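Local atomic coordinates of (S)-ureidoglycine aminohydrolase (Escherichia coli, PDB entry 1RC6), a protein that catalyses the manganese-dependent hydrolysis of (S)-ureidoglycine to (S)-ureidoglycolate and ammonia, a step in the breakdown of allantoin. Residues Leu66-Gly71 / Ala122-Ser127; Thr83-Ile88 / Ser115-Val120; Glu43-Thr48 / Tyr62-His67. One frame throughout, in Å; residues are numbered along the deposited sequence.

Contact 1: Leu66-Gly71 / Ala122-Ser127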
ATOM      1  N   LEU A  66      -2.632   6.392  13.313  1.00 28.79           N
ATOM      2  CA  LEU A  66      -1.871   7.109  14.318  1.00 27.64           C
ATOM      3  C   LEU A  66      -2.739   7.940  15.228  1.00 27.27           C
ATOM      4  O   LEU A  66      -3.523   8.769  14.772  1.00 24.86           O
ATOM      5  CB  LEU A  66      -0.864   8.017  13.629  1.00 26.18           C
ATOM      6  CG  LEU A  66      -0.049   7.281  12.562  1.00 25.33           C
ATOM      7  CD1 LEU A  66       0.605   8.297  11.645  1.00 21.99           C
ATOM      8  CD2 LEU A  66       0.983   6.352  13.231  1.00 20.58           C
ATOM      9  N   HIS A  67      -2.609   7.706  16.523  1.00 31.44           N
ATOM     10  CA  HIS A  67      -3.349   8.497  17.489  1.00 32.88           C
ATOM     11  C   HIS A  67      -2.448   9.689  17.831  1.00 33.93           C
ATOM     12  O   HIS A  67      -1.436   9.915  17.153  1.00 33.52           O
ATOM     13  CB  HIS A  67      -3.670   7.640  18.712  1.00 32.24           C
ATOM     14  CG  HIS A  67      -4.636   6.538  18.415  1.00 36.38           C
ATOM     15  ND1 HIS A  67      -4.336   5.204  18.606  1.00 37.64           N
ATOM     16  CD2 HIS A  67      -5.868   6.567  17.852  1.00 35.97           C
ATOM     17  CE1 HIS A  67      -5.337   4.462  18.166  1.00 35.76           C
ATOM     18  NE2 HIS A  67      -6.278   5.265  17.703  1.00 36.48           N
ATOM     19  N   GLN A  68      -2.802  10.462  18.852  1.00 28.25           N
ATOM     20  CA  GLN A  68      -1.975  11.599  19.218  1.00 30.40           C
ATOM     21  C   GLN A  68      -0.568  11.128  19.569  1.00 31.51           C
ATOM     22  O   GLN A  68      -0.384  10.309  20.468  1.00 32.52           O
ATOM     23  CB  GLN A  68      -2.589  12.335  20.395  1.00 19.61           C
ATOM     24  CG  GLN A  68      -4.025  12.692  20.152  1.00 24.17           C
ATOM     25  CD  GLN A  68      -4.630  13.488  21.272  1.00 23.32           C
ATOM     26  OE1 GLN A  68      -4.257  13.330  22.442  1.00 26.77           O
ATOM     27  NE2 GLN A  68      -5.584  14.336  20.931  1.00 24.59           N
ATOM     28  N   ASN A  69       0.415  11.649  18.843  1.00 36.62           N
ATOM     29  CA  ASN A  69       1.811  11.286  19.045  1.00 37.24           C
ATOM     30  C   ASN A  69       2.099   9.869  18.600  1.00 35.09           C
ATOM     31  O   ASN A  69       3.118   9.285  18.967  1.00 36.73           O
ATOM     32  CB  ASN A  69       2.209  11.443  20.505  1.00 42.95           C
ATOM     33  CG  ASN A  69       2.233  12.885  20.939  1.00 46.70           C
ATOM     34  OD1 ASN A  69       1.214  13.430  21.368  1.00 48.77           O
ATOM     35  ND2 ASN A  69       3.398  13.525  20.809  1.00 48.41           N
ATOM     36  N   GLY A  70       1.190   9.320  17.807  1.00 38.76           N
ATOM     37  CA  GLY A  70       1.369   7.972  17.323  1.00 36.53           C
ATOM     38  C   GLY A  70       2.304   7.987  16.133  1.00 36.42           C
ATOM     39  O   GLY A  70       2.267   8.909  15.314  1.00 35.87           O
ATOM     40  N   GLY A  71       3.149   6.969  16.045  1.00 26.18           N
ATOM     41  CA  GLY A  71       4.083   6.883  14.950  1.00 25.41           C
ATOM     42  C   GLY A  71       5.241   6.020  15.379  1.00 25.85           C
ATOM     43  O   GLY A  71       5.117   5.208  16.308  1.00 24.49           O
ATOM     44  N   ALA A 122       0.997  14.448  13.124  1.00 45.97           N
ATOM     45  CA  ALA A 122       1.273  15.873  13.244  1.00 47.59           C
ATOM     46  C   ALA A 122       0.035  16.662  13.631  1.00 49.21           C
ATOM     47  O   ALA A 122       0.081  17.889  13.729  1.00 50.02           O
ATOM     48  CB  ALA A 122       1.842  16.402  11.945  1.00 40.16           C
ATOM     49  N   GLN A 123      -1.074  15.965  13.859  1.00 31.07           N
ATOM     50  CA  GLN A 123      -2.297  16.649  14.240  1.00 32.95           C
ATOM     51  C   GLN A 123      -2.931  16.050  15.484  1.00 36.50           C
ATOM     52  O   GLN A 123      -2.439  15.074  16.026  1.00 34.93           O
ATOM     53  CB  GLN A 123      -3.282  16.645  13.075  1.00 36.11           C
ATOM     54  CG  GLN A 123      -3.864  15.300  12.718  1.00 35.06           C
ATOM     55  CD  GLN A 123      -4.754  15.385  11.486  1.00 35.79           C
ATOM     56  OE1 GLN A 123      -5.657  14.568  11.291  1.00 34.96           O
ATOM     57  NE2 GLN A 123      -4.494  16.382  10.639  1.00 34.27           N
ATOM     58  N   ALA A 124      -4.017  16.651  15.944  1.00 30.46           N
ATOM     59  CA  ALA A 124      -4.700  16.175  17.140  1.00 32.47           C
ATOM     60  C   ALA A 124      -5.502  14.914  16.879  1.00 33.45           C
ATOM     61  O   ALA A 124      -5.429  13.957  17.642  1.00 43.46           O
ATOM     62  CB  ALA A 124      -5.606  17.261  17.680  1.00 57.96           C
ATOM     63  N   GLU A 125      -6.273  14.922  15.800  1.00 40.53           N
ATOM     64  CA  GLU A 125      -7.096  13.782  15.434  1.00 44.12           C
ATOM     65  C   GLU A 125      -6.207  12.698  14.856  1.00 44.19           C
ATOM     66  O   GLU A 125      -5.052  12.941  14.526  1.00 47.19           O
ATOM     67  CB  GLU A 125      -8.140  14.185  14.394  1.00 65.75           C
ATOM     68  CG  GLU A 125      -8.670  15.600  14.532  1.00 85.61           C
ATOM     69  CD  GLU A 125      -7.735  16.636  13.925  1.00 93.89           C
ATOM     70  OE1 GLU A 125      -6.600  16.797  14.419  1.00 94.78           O
ATOM     71  OE2 GLU A 125      -8.136  17.294  12.941  1.00 96.21           O
ATOM     72  N   ASP A 126      -6.756  11.499  14.724  1.00 51.50           N
ATOM     73  CA  ASP A 126      -6.005  10.379  14.188  1.00 47.58           C
ATOM     74  C   ASP A 126      -5.612  10.566  12.731  1.00 43.10           C
ATOM     75  O   ASP A 126      -6.393  11.052  11.916  1.00 43.71           O
ATOM     76  CB  ASP A 126      -6.803   9.075  14.333  1.00 51.71           C
ATOM     77  CG  ASP A 126      -6.882   8.591  15.771  1.00 48.98           C
ATOM     78  OD1 ASP A 126      -6.002   8.963  16.578  1.00 50.85           O
ATOM     79  OD2 ASP A 126      -7.809   7.822  16.096  1.00 45.90           O
ATOM     80  N   SER A 127      -4.383  10.183  12.416  1.00 40.86           N
ATOM     81  CA  SER A 127      -3.885  10.258  11.060  1.00 38.46           C
ATOM     82  C   SER A 127      -3.664   8.811  10.652  1.00 34.48           C
ATOM     83  O   SER A 127      -3.070   8.034  11.396  1.00 35.84           O
ATOM     84  CB  SER A 127      -2.575  11.039  11.012  1.00 50.38           C
ATOM     85  OG  SER A 127      -2.807  12.419  11.242  1.00 55.03           O
TER
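L66 and S127 form an antiparallel hydrogen-bonded pair in the N-terminal cupin domain. Here strand 60-67 runs beside the start of strand 127-135. Two backbone bonds close the pair. L66 N gives its hydrogen to S127 O at 2.6 Å. S127 N returns one to L66 O at 2.9 Å. L66 O also receives a CA-H...O contact from D126. Beyond the pair, segment 66-71 makes a type II turn from H67 to G70, closed by G70 N on H67 O at 2.8 Å. Segment 122-127 is irregular up to D126.

The apolar part is small. L66 and S127 project on the same face of the sheet, where both touch I92. L66 CD1 lies 4.2 Å from S127 CB. The hydroxyl of S127 is held outside the two segments, by N121 OD1 and N91 O. N121 also binds both segments through ND2, which reaches H67 O and E125 O.

The polar side chains lie at the surface. The D126 carboxylate lies beside the H67 ring, but the modelled arrangement is overclose and doubtful. Q68 is extended beyond CG (chi2 -177°). This carries its amide across to A124, where NE2 makes a weak hydrogen bond of 3.3 Å to A124 O.

Contact 2: Thr83-Ile88 / Ser115-Val120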
ATOM      1  N   THR A  83      11.608   1.069   1.977  1.00 24.19           N
ATOM      2  CA  THR A  83      10.275   1.280   2.525  1.00 25.17           C
ATOM      3  C   THR A  83       9.494   2.332   1.793  1.00 24.04           C
ATOM      4  O   THR A  83      10.056   3.116   1.041  1.00 23.90           O
ATOM      5  CB  THR A  83      10.332   1.693   3.999  1.00 26.58           C
ATOM      6  OG1 THR A  83      10.995   2.953   4.106  1.00 28.19           O
ATOM      7  CG2 THR A  83      11.083   0.656   4.815  1.00 23.27           C
ATOM      8  N   PHE A  84       8.189   2.350   2.029  1.00 30.78           N
ATOM      9  CA  PHE A  84       7.301   3.312   1.388  1.00 30.49           C
ATOM     10  C   PHE A  84       6.131   3.626   2.305  1.00 33.39           C
ATOM     11  O   PHE A  84       5.504   2.723   2.857  1.00 34.54           O
ATOM     12  CB  PHE A  84       6.794   2.739   0.058  1.00 21.90           C
ATOM     13  CG  PHE A  84       5.730   3.568  -0.600  1.00 22.19           C
ATOM     14  CD1 PHE A  84       4.401   3.424  -0.241  1.00 21.30           C
ATOM     15  CD2 PHE A  84       6.067   4.515  -1.571  1.00 22.07           C
ATOM     16  CE1 PHE A  84       3.414   4.211  -0.832  1.00 21.97           C
ATOM     17  CE2 PHE A  84       5.086   5.308  -2.170  1.00 20.81           C
ATOM     18  CZ  PHE A  84       3.760   5.157  -1.800  1.00 22.00           C
ATOM     19  N   LEU A  85       5.830   4.906   2.461  1.00 30.48           N
ATOM     20  CA  LEU A  85       4.732   5.325   3.314  1.00 30.48           C
ATOM     21  C   LEU A  85       3.747   6.183   2.527  1.00 32.58           C
ATOM     22  O   LEU A  85       4.148   6.989   1.702  1.00 33.51           O
ATOM     23  CB  LEU A  85       5.275   6.119   4.512  1.00 28.36           C
ATOM     24  CG  LEU A  85       4.282   6.725   5.518  1.00 27.23           C
ATOM     25  CD1 LEU A  85       5.010   7.143   6.787  1.00 23.23           C
ATOM     26  CD2 LEU A  85       3.566   7.901   4.897  1.00 24.92           C
ATOM     27  N   TYR A  86       2.454   6.003   2.789  1.00 27.54           N
ATOM     28  CA  TYR A  86       1.429   6.777   2.111  1.00 27.55           C
ATOM     29  C   TYR A  86       0.385   7.260   3.113  1.00 27.33           C
ATOM     30  O   TYR A  86      -0.210   6.469   3.838  1.00 27.29           O
ATOM     31  CB  TYR A  86       0.747   5.938   1.037  1.00 32.37           C
ATOM     32  CG  TYR A  86      -0.400   6.650   0.375  1.00 31.37           C
ATOM     33  CD1 TYR A  86      -0.199   7.436  -0.749  1.00 30.00           C
ATOM     34  CD2 TYR A  86      -1.684   6.588   0.913  1.00 32.73           C
ATOM     35  CE1 TYR A  86      -1.241   8.153  -1.329  1.00 29.67           C
ATOM     36  CE2 TYR A  86      -2.737   7.301   0.348  1.00 32.67           C
ATOM     37  CZ  TYR A  86      -2.506   8.088  -0.772  1.00 31.11           C
ATOM     38  OH  TYR A  86      -3.527   8.849  -1.302  1.00 31.73           O
ATOM     39  N   VAL A  87       0.172   8.568   3.151  1.00 37.23           N
ATOM     40  CA  VAL A  87      -0.799   9.135   4.060  1.00 39.49           C
ATOM     41  C   VAL A  87      -2.191   8.973   3.489  1.00 40.03           C
ATOM     42  O   VAL A  87      -2.576   9.662   2.549  1.00 39.95           O
ATOM     43  CB  VAL A  87      -0.553  10.630   4.311  1.00 36.19           C
ATOM     44  CG1 VAL A  87      -1.642  11.172   5.239  1.00 36.62           C
ATOM     45  CG2 VAL A  87       0.839  10.840   4.915  1.00 38.08           C
ATOM     46  N   ILE A  88      -2.941   8.048   4.067  1.00 42.20           N
ATOM     47  CA  ILE A  88      -4.297   7.797   3.632  1.00 40.77           C
ATOM     48  C   ILE A  88      -5.169   8.997   4.004  1.00 42.26           C
ATOM     49  O   ILE A  88      -6.059   9.389   3.250  1.00 43.30           O
ATOM     50  CB  ILE A  88      -4.830   6.505   4.293  1.00 31.17           C
ATOM     51  CG1 ILE A  88      -4.016   5.306   3.793  1.00 27.14           C
ATOM     52  CG2 ILE A  88      -6.301   6.321   3.984  1.00 28.73           C
ATOM     53  CD1 ILE A  88      -4.230   4.043   4.588  1.00 24.57           C
ATOM     54  N   SER A 115      18.186   3.758   4.662  1.00 31.90           N
ATOM     55  CA  SER A 115      17.691   5.011   5.203  1.00 27.69           C
ATOM     56  C   SER A 115      16.455   4.856   6.070  1.00 23.52           C
ATOM     57  O   SER A 115      15.338   5.000   5.590  1.00 22.66           O
ATOM     58  CB  SER A 115      17.402   6.000   4.081  1.00 38.70           C
ATOM     59  OG  SER A 115      18.592   6.356   3.410  1.00 34.70           O
ATOM     60  N   LEU A 116      16.666   4.552   7.348  1.00 29.65           N
ATOM     61  CA  LEU A 116      15.581   4.423   8.300  1.00 25.43           C
ATOM     62  C   LEU A 116      14.628   5.601   8.189  1.00 25.23           C
ATOM     63  O   LEU A 116      15.032   6.731   7.891  1.00 27.81           O
ATOM     64  CB  LEU A 116      16.134   4.375   9.708  1.00 28.95           C
ATOM     65  CG  LEU A 116      16.377   2.981  10.282  1.00 31.58           C
ATOM     66  CD1 LEU A 116      16.906   2.049   9.205  1.00 31.74           C
ATOM     67  CD2 LEU A 116      17.319   3.099  11.474  1.00 29.59           C
ATOM     68  N   MET A 117      13.354   5.331   8.440  1.00 33.09           N
ATOM     69  CA  MET A 117      12.312   6.346   8.359  1.00 30.29           C
ATOM     70  C   MET A 117      11.628   6.468   9.719  1.00 31.25           C
ATOM     71  O   MET A 117      11.479   5.475  10.438  1.00 28.68           O
ATOM     72  CB  MET A 117      11.295   5.925   7.304  1.00 33.50           C
ATOM     73  CG  MET A 117       9.949   6.605   7.397  1.00 37.89           C
ATOM     74  SD  MET A 117       8.638   5.740   6.456  1.00 36.47           S
ATOM     75  CE  MET A 117       9.335   5.733   4.764  1.00 32.92           C
ATOM     76  N   THR A 118      11.250   7.686  10.088  1.00 29.25           N
ATOM     77  CA  THR A 118      10.537   7.892  11.341  1.00 28.91           C
ATOM     78  C   THR A 118       9.351   8.746  10.980  1.00 29.58           C
ATOM     79  O   THR A 118       9.388   9.476   9.993  1.00 30.70           O
ATOM     80  CB  THR A 118      11.380   8.606  12.411  1.00 31.35           C
ATOM     81  OG1 THR A 118      11.998   9.767  11.847  1.00 27.70           O
ATOM     82  CG2 THR A 118      12.441   7.657  12.970  1.00 30.79           C
ATOM     83  N   PHE A 119       8.282   8.636  11.753  1.00 27.31           N
ATOM     84  CA  PHE A 119       7.096   9.413  11.450  1.00 27.16           C
ATOM     85  C   PHE A 119       6.217   9.502  12.663  1.00 26.04           C
ATOM     86  O   PHE A 119       6.219   8.620  13.510  1.00 28.97           O
ATOM     87  CB  PHE A 119       6.314   8.787  10.295  1.00 19.75           C
ATOM     88  CG  PHE A 119       6.072   7.330  10.466  1.00 18.77           C
ATOM     89  CD1 PHE A 119       6.874   6.394   9.810  1.00 19.45           C
ATOM     90  CD2 PHE A 119       5.084   6.879  11.334  1.00 18.23           C
ATOM     91  CE1 PHE A 119       6.695   5.026  10.024  1.00 17.36           C
ATOM     92  CE2 PHE A 119       4.896   5.516  11.558  1.00 17.12           C
ATOM     93  CZ  PHE A 119       5.704   4.585  10.902  1.00 19.34           C
ATOM     94  N   VAL A 120       5.466  10.585  12.742  1.00 18.31           N
ATOM     95  CA  VAL A 120       4.595  10.813  13.859  1.00 24.49           C
ATOM     96  C   VAL A 120       3.415  11.615  13.401  1.00 23.11           C
ATOM     97  O   VAL A 120       3.491  12.392  12.451  1.00 22.88           O
ATOM     98  CB  VAL A 120       5.303  11.598  14.982  1.00 32.55           C
ATOM     99  CG1 VAL A 120       4.293  12.038  16.034  1.00 35.44           C
ATOM    100  CG2 VAL A 120       6.334  10.727  15.631  1.00 36.49           C
TER
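M117 meets T83 and L85 inside the N-terminal cupin domain, and F119 meets L85 beside them. The contact is packing between the two sheets of the cupin jelly-roll barrel. T83 and L85 belong to strand 81-89 of one sheet. M117 and F119 lie on segment 115-120, which carries strand 118-121 of the opposing sheet. All four side chains leave their backbones toward the other segment.

M117 supplies the largest share of the buried surface. Its CG is anti to the backbone N (chi1 161°), which sends the side chain toward strand 81-89. The bend at chi3 (-58°) then turns CE toward T83. SD lies 3.9 Å from L85 CB. CE is 3.3 Å from T83 OG1, and the side chains of T83 and M117 run past each other in opposite directions. L85 reaches the F119 ring with one branch: CD1 is 3.6 Å from F119 CD1, approaching obliquely. The same L85 CD1 lies 3.9 Å from M117 SD, so it touches both residues. M117 CG lies in plane at the edge of the F119 ring.

The next shell sets these groups in place. L109 and C111, on the strand beside 81-89, touch M117, and their backbones bond to L85 and T83. I92 touches both L85 and F119, while I129 lies against L85 and L131 against F119.

Shortening M117 to alanine would remove SD and CE, and would probably leave L85 CB and T83 OG1 without their partner and open a gap against strand 81-89.

The touching atoms are carbon and sulfur, apart from T83 OG1. The sheets therefore meet here by fit and dispersion, while the directional bonds run within each sheet.

Contact 3: Glu43-Thr48 / Tyr62-His67; sequences ENCDAT and YLVTLH
The beta hairpin of strands 46-49 and 60-67 forms one margin of the larger sheet in the N-terminal cupin domain, with 46-49 outermost. T48 pairs with L63 and D46 with T65, both as antiparallel hydrogen-bonded pairs. T48 N binds L63 O at 3.0 Å. L63 N returns a bond to T48 O. D46 N binds T65 O, and T65 N binds D46 O. A fifth bond, H67 N to N44 O, continues the ladder where segment 43-48 turns a corner at N44 and C45. The axes of strand segments 46-48 and 62-67 approach to 4.9 Å and run antiparallel, at 172°.

C45, A47, V64 and L66 share one face. The two branches of V64 divide the work. CG1 meets C45 SG at 3.8 Å, and CG2 meets A47 CB at 4.1 Å. C45 SG sits between its backbone N and carbonyl carbon (chi1 68°), which turns it toward V64, while its CB packs on L66 CD2. V64 also touches I129 on the next strand.

D46, T48, L63 and T65 occupy the reverse face. T48 and L63 lie side by side and point the same way, with T48 CG2 3.8 Å from L63 CB. L63 is covered in part by P31.

At the more exposed end, H67 packs against segment 43-48. Its ND1 lies 3.6 Å from C45 CA. The D46 carboxylate stands at the edge of the ring, the two planes 78° apart, and a negative charge there would probably polarise the imidazole. The nearest atoms are D46 OD2 and H67 CE1, at 3.1 Å.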
ATOM      1  N   GLU A  43       4.355   3.522  18.736  1.00 30.61           N
ATOM      2  CA  GLU A  43       3.729   4.042  19.944  1.00 32.39           C
ATOM      3  C   GLU A  43       2.443   4.780  19.639  1.00 30.15           C
ATOM      4  O   GLU A  43       2.307   5.405  18.588  1.00 30.87           O
ATOM      5  CB  GLU A  43       4.669   5.008  20.652  1.00 41.16           C
ATOM      6  CG  GLU A  43       6.065   4.489  20.866  1.00 55.08           C
ATOM      7  CD  GLU A  43       6.110   3.383  21.880  1.00 62.06           C
ATOM      8  OE1 GLU A  43       7.221   2.882  22.161  1.00 68.12           O
ATOM      9  OE2 GLU A  43       5.031   3.019  22.397  1.00 68.23           O
ATOM     10  N   ASN A  44       1.503   4.702  20.573  1.00 34.00           N
ATOM     11  CA  ASN A  44       0.222   5.386  20.454  1.00 33.13           C
ATOM     12  C   ASN A  44      -0.449   5.302  19.081  1.00 32.80           C
ATOM     13  O   ASN A  44      -0.822   6.329  18.499  1.00 31.82           O
ATOM     14  CB  ASN A  44       0.413   6.846  20.839  1.00 38.61           C
ATOM     15  CG  ASN A  44       1.153   6.997  22.140  1.00 36.99           C
ATOM     16  OD1 ASN A  44       0.793   6.380  23.137  1.00 36.32           O
ATOM     17  ND2 ASN A  44       2.195   7.819  22.143  1.00 38.42           N
ATOM     18  N   CYS A  45      -0.624   4.080  18.585  1.00 35.03           N
ATOM     19  CA  CYS A  45      -1.244   3.863  17.281  1.00 37.66           C
ATOM     20  C   CYS A  45      -1.591   2.391  17.130  1.00 38.45           C
ATOM     21  O   CYS A  45      -0.952   1.539  17.745  1.00 38.92           O
ATOM     22  CB  CYS A  45      -0.265   4.227  16.167  1.00 38.21           C
ATOM     23  SG  CYS A  45       1.142   3.076  16.110  1.00 38.08           S
ATOM     24  N   ASP A  46      -2.586   2.098  16.299  1.00 35.28           N
ATOM     25  CA  ASP A  46      -2.993   0.722  16.054  1.00 35.17           C
ATOM     26  C   ASP A  46      -2.351   0.244  14.757  1.00 33.68           C
ATOM     27  O   ASP A  46      -2.637   0.777  13.685  1.00 32.85           O
ATOM     28  CB  ASP A  46      -4.515   0.617  15.929  1.00 42.03           C
ATOM     29  CG  ASP A  46      -5.235   1.086  17.171  1.00 42.29           C
ATOM     30  OD1 ASP A  46      -4.731   0.783  18.270  1.00 41.57           O
ATOM     31  OD2 ASP A  46      -6.299   1.744  17.042  1.00 42.62           O
ATOM     32  N   ALA A  47      -1.473  -0.746  14.849  1.00 34.20           N
ATOM     33  CA  ALA A  47      -0.831  -1.262  13.645  1.00 34.46           C
ATOM     34  C   ALA A  47      -1.401  -2.619  13.291  1.00 33.68           C
ATOM     35  O   ALA A  47      -1.566  -3.494  14.139  1.00 34.56           O
ATOM     36  CB  ALA A  47       0.678  -1.367  13.827  1.00 38.90           C
ATOM     37  N   THR A  48      -1.720  -2.790  12.023  1.00 31.13           N
ATOM     38  CA  THR A  48      -2.251  -4.050  11.585  1.00 31.84           C
ATOM     39  C   THR A  48      -1.514  -4.530  10.345  1.00 27.83           C
ATOM     40  O   THR A  48      -1.608  -3.945   9.272  1.00 28.74           O
ATOM     41  CB  THR A  48      -3.771  -3.932  11.351  1.00 43.80           C
ATOM     42  OG1 THR A  48      -4.185  -4.919  10.404  1.00 47.21           O
ATOM     43  CG2 THR A  48      -4.139  -2.546  10.864  1.00 44.94           C
ATOM     44  N   TYR A  62       1.610  -2.669   5.779  1.00 24.19           N
ATOM     45  CA  TYR A  62       0.801  -2.393   6.956  1.00 25.01           C
ATOM     46  C   TYR A  62      -0.209  -1.288   6.775  1.00 27.33           C
ATOM     47  O   TYR A  62      -0.138  -0.480   5.849  1.00 28.23           O
ATOM     48  CB  TYR A  62       1.671  -1.943   8.138  1.00 29.03           C
ATOM     49  CG  TYR A  62       3.013  -2.605   8.316  1.00 25.69           C
ATOM     50  CD1 TYR A  62       3.982  -2.564   7.310  1.00 25.46           C
ATOM     51  CD2 TYR A  62       3.325  -3.257   9.506  1.00 27.45           C
ATOM     52  CE1 TYR A  62       5.236  -3.166   7.489  1.00 27.25           C
ATOM     53  CE2 TYR A  62       4.574  -3.857   9.696  1.00 29.34           C
ATOM     54  CZ  TYR A  62       5.519  -3.807   8.689  1.00 29.60           C
ATOM     55  OH  TYR A  62       6.737  -4.400   8.902  1.00 32.24           O
ATOM     56  N   LEU A  63      -1.141  -1.253   7.712  1.00 26.51           N
ATOM     57  CA  LEU A  63      -2.152  -0.223   7.765  1.00 28.96           C
ATOM     58  C   LEU A  63      -1.982   0.255   9.203  1.00 29.26           C
ATOM     59  O   LEU A  63      -2.035  -0.541  10.135  1.00 30.91           O
ATOM     60  CB  LEU A  63      -3.535  -0.808   7.543  1.00 42.19           C
ATOM     61  CG  LEU A  63      -4.679   0.198   7.404  1.00 50.78           C
ATOM     62  CD1 LEU A  63      -5.917  -0.552   6.925  1.00 58.46           C
ATOM     63  CD2 LEU A  63      -4.959   0.898   8.737  1.00 54.19           C
ATOM     64  N   VAL A  64      -1.744   1.544   9.390  1.00 22.34           N
ATOM     65  CA  VAL A  64      -1.535   2.046  10.732  1.00 20.19           C
ATOM     66  C   VAL A  64      -2.284   3.335  10.998  1.00 23.79           C
ATOM     67  O   VAL A  64      -2.096   4.334  10.294  1.00 22.92           O
ATOM     68  CB  VAL A  64      -0.028   2.303  10.997  1.00 16.28           C
ATOM     69  CG1 VAL A  64       0.196   2.618  12.466  1.00 11.61           C
ATOM     70  CG2 VAL A  64       0.796   1.094  10.573  1.00 13.34           C
ATOM     71  N   THR A  65      -3.153   3.322  12.002  1.00 34.51           N
ATOM     72  CA  THR A  65      -3.853   4.552  12.334  1.00 39.27           C
ATOM     73  C   THR A  65      -3.089   5.162  13.518  1.00 38.04           C
ATOM     74  O   THR A  65      -2.902   4.531  14.574  1.00 37.96           O
ATOM     75  CB  THR A  65      -5.334   4.315  12.715  1.00 36.47           C
ATOM     76  OG1 THR A  65      -5.409   3.880  14.071  1.00 45.62           O
ATOM     77  CG2 THR A  65      -5.960   3.267  11.805  1.00 41.06           C
ATOM     78  N   LEU A  66      -2.632   6.392  13.313  1.00 28.79           N
ATOM     79  CA  LEU A  66      -1.871   7.109  14.318  1.00 27.64           C
ATOM     80  C   LEU A  66      -2.739   7.940  15.228  1.00 27.27           C
ATOM     81  O   LEU A  66      -3.523   8.769  14.772  1.00 24.86           O
ATOM     82  CB  LEU A  66      -0.864   8.017  13.629  1.00 26.18           C
ATOM     83  CG  LEU A  66      -0.049   7.281  12.562  1.00 25.33           C
ATOM     84  CD1 LEU A  66       0.605   8.297  11.645  1.00 21.99           C
ATOM     85  CD2 LEU A  66       0.983   6.352  13.231  1.00 20.58           C
ATOM     86  N   HIS A  67      -2.609   7.706  16.523  1.00 31.44           N
ATOM     87  CA  HIS A  67      -3.349   8.497  17.489  1.00 32.88           C
ATOM     88  C   HIS A  67      -2.448   9.689  17.831  1.00 33.93           C
ATOM     89  O   HIS A  67      -1.436   9.915  17.153  1.00 33.52           O
ATOM     90  CB  HIS A  67      -3.670   7.640  18.712  1.00 32.24           C
ATOM     91  CG  HIS A  67      -4.636   6.538  18.415  1.00 36.38           C
ATOM     92  ND1 HIS A  67      -4.336   5.204  18.606  1.00 37.64           N
ATOM     93  CD2 HIS A  67      -5.868   6.567  17.852  1.00 35.97           C
ATOM     94  CE1 HIS A  67      -5.337   4.462  18.166  1.00 35.76           C
ATOM     95  NE2 HIS A  67      -6.278   5.265  17.703  1.00 36.48           N
TER

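Contact 2 is core: all its touching residues are buried, and it joins the two sheets of the jelly-roll barrel through mostly apolar side chains. Contacts 1 and 3 are partly buried and work within one sheet, by backbone pairing. They share L66 and H67 on strand 60-67, which has 46-49 on one side and 127-135 on the other. H67 lies near D46 of contact 3 and, less certainly, D126 of contact 1. Polar side chains gather at the surface ends of both. Contact 1 also touches contact 2, where G71 CA packs on F119 CE2. Along the chain, contact 2 lies inside the loop that contact 1 closes, while contact 3 closes before contact 2 begins.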